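Long-range contact in NS3-like protein (Alongshan virus, PDB 6M40), which is the NS3-like helicase part of a larger viral protein and probably unwinds RNA using energy from ATP hydrolysis: residues 180-193 against 210-222. Sequence-based numbering, arbitrary orientation.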
loop_
_atom_site.group_PDB
_atom_site.type_symbol
_atom_site.label_atom_id
_atom_site.label_comp_id
_atom_site.label_asym_id
_atom_site.label_seq_id
_atom_site.Cartn_x
_atom_site.Cartn_y
_atom_site.Cartn_z
ATOM N N VAL A 180 -6.373 -0.215 24.873
ATOM C CA VAL A 180 -6.575 -1.492 25.553
ATOM C C VAL A 180 -7.835 -1.445 26.410
ATOM O O VAL A 180 -8.625 -2.398 26.437
ATOM C CB VAL A 180 -5.333 -1.855 26.389
ATOM C CG1 VAL A 180 -5.619 -3.071 27.262
ATOM C CG2 VAL A 180 -4.141 -2.118 25.482
ATOM N N GLN A 181 -8.048 -0.335 27.118
ATOM C CA GLN A 181 -9.187 -0.246 28.025
ATOM C C GLN A 181 -10.497 -0.089 27.265
ATOM O O GLN A 181 -11.549 -0.517 27.752
ATOM C CB GLN A 181 -8.988 0.917 28.996
ATOM C CG GLN A 181 -7.704 0.829 29.800
ATOM C CD GLN A 181 -7.406 2.097 30.567
ATOM O OE1 GLN A 181 -8.058 3.118 30.372
ATOM N NE2 GLN A 181 -6.413 2.039 31.443
ATOM N N ALA A 182 -10.464 0.540 26.089
ATOM C CA ALA A 182 -11.651 0.572 25.243
ATOM C C ALA A 182 -11.956 -0.809 24.680
ATOM O O ALA A 182 -13.118 -1.117 24.386
ATOM C CB ALA A 182 -11.471 1.583 24.111
ATOM N N VAL A 183 -10.928 -1.645 24.519
ATOM C CA VAL A 183 -11.140 -3.040 24.154
ATOM C C VAL A 183 -11.580 -3.870 25.353
ATOM O O VAL A 183 -12.129 -4.963 25.175
ATOM C CB VAL A 183 -9.865 -3.617 23.518
ATOM C CG1 VAL A 183 -9.906 -5.136 23.519
ATOM C CG2 VAL A 183 -9.693 -3.081 22.105
ATOM N N ARG A 184 -11.329 -3.401 26.576
ATOM C CA ARG A 184 -11.911 -4.058 27.738
ATOM C C ARG A 184 -13.386 -3.705 27.870
ATOM O O ARG A 184 -14.233 -4.590 28.033
ATOM C CB ARG A 184 -11.149 -3.675 29.006
ATOM C CG ARG A 184 -9.821 -4.397 29.140
ATOM C CD ARG A 184 -9.030 -3.940 30.355
ATOM N NE ARG A 184 -7.598 -4.129 30.145
ATOM C CZ ARG A 184 -6.673 -3.988 31.087
ATOM N NH1 ARG A 184 -7.021 -3.671 32.321
ATOM N NH2 ARG A 184 -5.397 -4.176 30.790
ATOM N N LYS A 185 -13.706 -2.412 27.790
ATOM C CA LYS A 185 -15.101 -1.989 27.758
ATOM C C LYS A 185 -15.890 -2.816 26.748
ATOM O O LYS A 185 -16.968 -3.337 27.060
ATOM C CB LYS A 185 -15.178 -0.498 27.422
ATOM C CG LYS A 185 -15.924 0.344 28.441
ATOM C CD LYS A 185 -16.222 1.737 27.896
ATOM C CE LYS A 185 -15.449 2.828 28.629
ATOM N NZ LYS A 185 -16.118 4.158 28.521
ATOM N N TYR A 186 -15.351 -2.959 25.532
ATOM C CA TYR A 186 -16.018 -3.730 24.485
ATOM C C TYR A 186 -16.138 -5.204 24.871
ATOM O O TYR A 186 -17.181 -5.827 24.645
ATOM C CB TYR A 186 -15.249 -3.564 23.164
ATOM C CG TYR A 186 -15.943 -4.068 21.908
ATOM C CD1 TYR A 186 -15.877 -5.405 21.546
ATOM C CD2 TYR A 186 -16.632 -3.198 21.064
ATOM C CE1 TYR A 186 -16.498 -5.875 20.395
ATOM C CE2 TYR A 186 -17.260 -3.662 19.908
ATOM C CZ TYR A 186 -17.186 -4.999 19.581
ATOM O OH TYR A 186 -17.796 -5.475 18.442
ATOM N N ALA A 187 -15.088 -5.775 25.472
ATOM C CA ALA A 187 -15.096 -7.200 25.779
ATOM C C ALA A 187 -16.180 -7.561 26.788
ATOM O O ALA A 187 -16.652 -8.706 26.807
ATOM C CB ALA A 187 -13.723 -7.623 26.301
ATOM N N GLU A 188 -16.590 -6.604 27.623
ATOM C CA GLU A 188 -17.572 -6.816 28.679
ATOM C C GLU A 188 -18.959 -6.310 28.302
ATOM O O GLU A 188 -19.960 -6.957 28.627
ATOM C CB GLU A 188 -17.114 -6.119 29.970
ATOM C CG GLU A 188 -15.643 -6.329 30.333
ATOM C CD GLU A 188 -15.155 -5.333 31.377
ATOM O OE1 GLU A 188 -15.951 -4.468 31.795
ATOM O OE2 GLU A 188 -13.972 -5.406 31.773
ATOM N N THR A 189 -19.041 -5.153 27.640
ATOM C CA THR A 189 -20.335 -4.655 27.178
ATOM C C THR A 189 -20.886 -5.524 26.057
ATOM O O THR A 189 -22.093 -5.784 26.002
ATOM C CB THR A 189 -20.205 -3.211 26.698
ATOM O OG1 THR A 189 -19.261 -3.141 25.620
ATOM C CG2 THR A 189 -19.747 -2.300 27.836
ATOM N N HIS A 190 -20.019 -5.957 25.144
ATOM C CA HIS A 190 -20.339 -6.948 24.129
ATOM C C HIS A 190 -19.798 -8.298 24.575
ATOM O O HIS A 190 -18.799 -8.376 25.301
ATOM C CB HIS A 190 -19.727 -6.580 22.769
ATOM C CG HIS A 190 -20.242 -5.298 22.188
ATOM N ND1 HIS A 190 -19.950 -4.062 22.729
ATOM C CD2 HIS A 190 -21.019 -5.058 21.104
ATOM C CE1 HIS A 190 -20.534 -3.120 22.010
ATOM N NE2 HIS A 190 -21.189 -3.696 21.017
ATOM N N GLY A 191 -20.472 -9.366 24.152
ATOM C CA GLY A 191 -19.892 -10.681 24.239
ATOM C C GLY A 191 -18.832 -10.843 23.165
ATOM O O GLY A 191 -18.564 -9.918 22.381
ATOM N N PRO A 192 -18.227 -12.028 23.098
ATOM C CA PRO A 192 -17.123 -12.226 22.145
ATOM C C PRO A 192 -17.526 -11.812 20.738
ATOM O O PRO A 192 -18.625 -12.115 20.266
ATOM C CB PRO A 192 -16.843 -13.729 22.232
ATOM C CG PRO A 192 -18.129 -14.326 22.728
ATOM C CD PRO A 192 -18.657 -13.305 23.691
ATOM N N ALA A 193 -16.627 -11.097 20.074
ATOM C CA ALA A 193 -16.735 -10.811 18.652
ATOM C C ALA A 193 -15.381 -11.068 18.003
ATOM O O ALA A 193 -14.389 -11.384 18.673
ATOM C CB ALA A 193 -17.198 -9.370 18.402
HETATM N N MSE A 210 3.231 -5.527 22.746
HETATM C CA MSE A 210 2.962 -4.977 24.073
HETATM C C MSE A 210 1.472 -4.972 24.416
HETATM O O MSE A 210 1.103 -5.273 25.557
HETATM C CB MSE A 210 3.536 -3.561 24.164
HETATM C CG MSE A 210 3.233 -2.791 25.447
HETATM SE SE MSE A 210 4.164 -3.415 27.048
HETATM C CE MSE A 210 3.976 -1.813 28.152
ATOM N N VAL A 211 0.613 -4.625 23.454
ATOM C CA VAL A 211 -0.812 -4.562 23.764
ATOM C C VAL A 211 -1.433 -5.956 23.749
ATOM O O VAL A 211 -2.315 -6.257 24.560
ATOM C CB VAL A 211 -1.548 -3.602 22.809
ATOM C CG1 VAL A 211 -0.791 -2.279 22.673
ATOM C CG2 VAL A 211 -1.777 -4.239 21.441
ATOM N N ALA A 212 -0.977 -6.831 22.847
ATOM C CA ALA A 212 -1.533 -8.178 22.787
ATOM C C ALA A 212 -1.371 -8.893 24.121
ATOM O O ALA A 212 -2.273 -9.614 24.557
ATOM C CB ALA A 212 -0.867 -8.976 21.668
ATOM N N LYS A 213 -0.220 -8.718 24.775
ATOM C CA LYS A 213 -0.031 -9.304 26.099
ATOM C C LYS A 213 -1.049 -8.754 27.093
ATOM O O LYS A 213 -1.614 -9.508 27.893
ATOM C CB LYS A 213 1.392 -9.038 26.600
ATOM C CG LYS A 213 2.498 -9.721 25.801
ATOM C CD LYS A 213 3.834 -9.717 26.553
ATOM C CE LYS A 213 4.565 -8.379 26.461
ATOM N NZ LYS A 213 5.347 -8.214 25.197
ATOM N N HIS A 214 -1.291 -7.440 27.060
ATOM C CA HIS A 214 -2.223 -6.837 28.007
ATOM C C HIS A 214 -3.665 -7.230 27.715
ATOM O O HIS A 214 -4.458 -7.382 28.650
ATOM C CB HIS A 214 -2.075 -5.317 27.996
ATOM C CG HIS A 214 -1.110 -4.799 29.017
ATOM N ND1 HIS A 214 0.063 -5.452 29.335
ATOM C CD2 HIS A 214 -1.147 -3.689 29.792
ATOM C CE1 HIS A 214 0.706 -4.766 30.264
ATOM N NE2 HIS A 214 -0.005 -3.693 30.558
ATOM N N ILE A 215 -4.025 -7.392 26.441
ATOM C CA ILE A 215 -5.347 -7.904 26.100
ATOM C C ILE A 215 -5.439 -9.387 26.438
ATOM O O ILE A 215 -6.470 -9.865 26.931
ATOM C CB ILE A 215 -5.645 -7.632 24.617
ATOM C CG1 ILE A 215 -5.827 -6.129 24.392
ATOM C CG2 ILE A 215 -6.884 -8.392 24.174
ATOM C CD1 ILE A 215 -5.847 -5.717 22.932
ATOM N N LYS A 216 -4.369 -10.139 26.169
ATOM C CA LYS A 216 -4.335 -11.542 26.562
ATOM C C LYS A 216 -4.713 -11.697 28.028
ATOM O O LYS A 216 -5.502 -12.579 28.387
ATOM C CB LYS A 216 -2.942 -12.125 26.298
ATOM C CG LYS A 216 -2.923 -13.428 25.508
ATOM C CD LYS A 216 -1.490 -13.873 25.193
ATOM C CE LYS A 216 -0.800 -12.936 24.203
ATOM N NZ LYS A 216 0.664 -13.193 24.047
ATOM N N GLN A 217 -4.177 -10.833 28.886
ATOM C CA GLN A 217 -4.296 -10.982 30.327
ATOM C C GLN A 217 -5.491 -10.240 30.911
ATOM O O GLN A 217 -5.599 -10.143 32.133
ATOM C CB GLN A 217 -3.006 -10.506 31.009
ATOM C CG GLN A 217 -2.843 -8.992 31.098
ATOM C CD GLN A 217 -1.439 -8.572 31.506
ATOM O OE1 GLN A 217 -0.532 -9.397 31.591
ATOM N NE2 GLN A 217 -1.254 -7.280 31.755
ATOM N N THR A 218 -6.388 -9.717 30.077
ATOM C CA THR A 218 -7.575 -9.065 30.606
ATOM C C THR A 218 -8.843 -9.624 29.971
ATOM O O THR A 218 -9.708 -10.143 30.677
ATOM C CB THR A 218 -7.502 -7.555 30.397
ATOM O OG1 THR A 218 -6.172 -7.096 30.671
ATOM C CG2 THR A 218 -8.472 -6.864 31.333
ATOM N N THR A 219 -8.970 -9.506 28.658
ATOM C CA THR A 219 -10.146 -10.025 27.985
ATOM C C THR A 219 -10.013 -11.525 27.748
ATOM O O THR A 219 -8.907 -12.070 27.743
ATOM C CB THR A 219 -10.348 -9.315 26.654
ATOM O OG1 THR A 219 -9.270 -9.643 25.766
ATOM C CG2 THR A 219 -10.401 -7.804 26.850
ATOM N N PRO A 220 -11.137 -12.221 27.551
ATOM C CA PRO A 220 -11.086 -13.646 27.198
ATOM C C PRO A 220 -10.738 -13.904 25.740
ATOM O O PRO A 220 -10.703 -15.067 25.326
ATOM C CB PRO A 220 -12.511 -14.121 27.509
ATOM C CG PRO A 220 -13.365 -12.908 27.268
ATOM C CD PRO A 220 -12.520 -11.731 27.697
ATOM N N TYR A 221 -10.500 -12.851 24.959
ATOM C CA TYR A 221 -10.149 -12.998 23.555
ATOM C C TYR A 221 -8.759 -13.613 23.420
ATOM O O TYR A 221 -7.876 -13.385 24.249
ATOM C CB TYR A 221 -10.159 -11.640 22.846
ATOM C CG TYR A 221 -11.494 -10.921 22.757
ATOM C CD1 TYR A 221 -12.552 -11.228 23.609
ATOM C CD2 TYR A 221 -11.692 -9.929 21.806
ATOM C CE1 TYR A 221 -13.760 -10.565 23.513
ATOM C CE2 TYR A 221 -12.898 -9.258 21.700
ATOM C CZ TYR A 221 -13.927 -9.580 22.558
ATOM O OH TYR A 221 -15.130 -8.921 22.466
ATOM N N THR A 222 -8.556 -14.381 22.353
ATOM C CA THR A 222 -7.234 -14.886 22.000
ATOM C C THR A 222 -6.613 -13.962 20.960
ATOM O O THR A 222 -7.251 -13.641 19.951
ATOM C CB THR A 222 -7.291 -16.314 21.451
ATOM O OG1 THR A 222 -7.097 -16.303 20.029
ATOM C CG2 THR A 222 -8.618 -16.982 21.782
#
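Y221 projects from the loop 217-221 toward the end of helix 180-189 and loses 114 Å² of surface to segment 180-193, more than any other residue here. Its OH sits at the edge of the Y186 ring, in the ring plane, 3.7 Å from Y186 CD1, and the two side chains cross at about a right angle. CE1 of the Y221 ring lies 4.1 Å from A187 CB, and the Y221 ring also lies obliquely against P192 CA and A193 N.

A187 CB also meets the methyl CG2 of T219, 3.4 Å away, which lies near V183 O as well. The T219 hydroxyl is turned the other way, between the backbone N and the carbonyl carbon (chi1 66°), where OG1 bonds to I215 O at 3.0 Å. T218 N reaches that oxygen from the opposite face of its plane.

Helices 180-189 and 210-216 run roughly parallel, their axes 10.3 Å apart and inclined by 32°, and they pack beside the mixed sheet of the second RecA-like helicase domain: V183 touches F266, and I215 reaches C247. Between them, V180 CG2 meets V211 CB at 4.0 Å, while V183 CG1 meets I215 CD1 with the side chains nearly perpendicular.

R184, only partly buried, runs extended from CG to NE and crosses T218 at about a right angle; CG2 and OG1 of T218 lie over one guanidinium face. No hydrogen bond joins the pair, since the angle is poor; T218 OG1 instead bonds to H214 O at 2.7 Å, nearly in line with the carbonyl (167°).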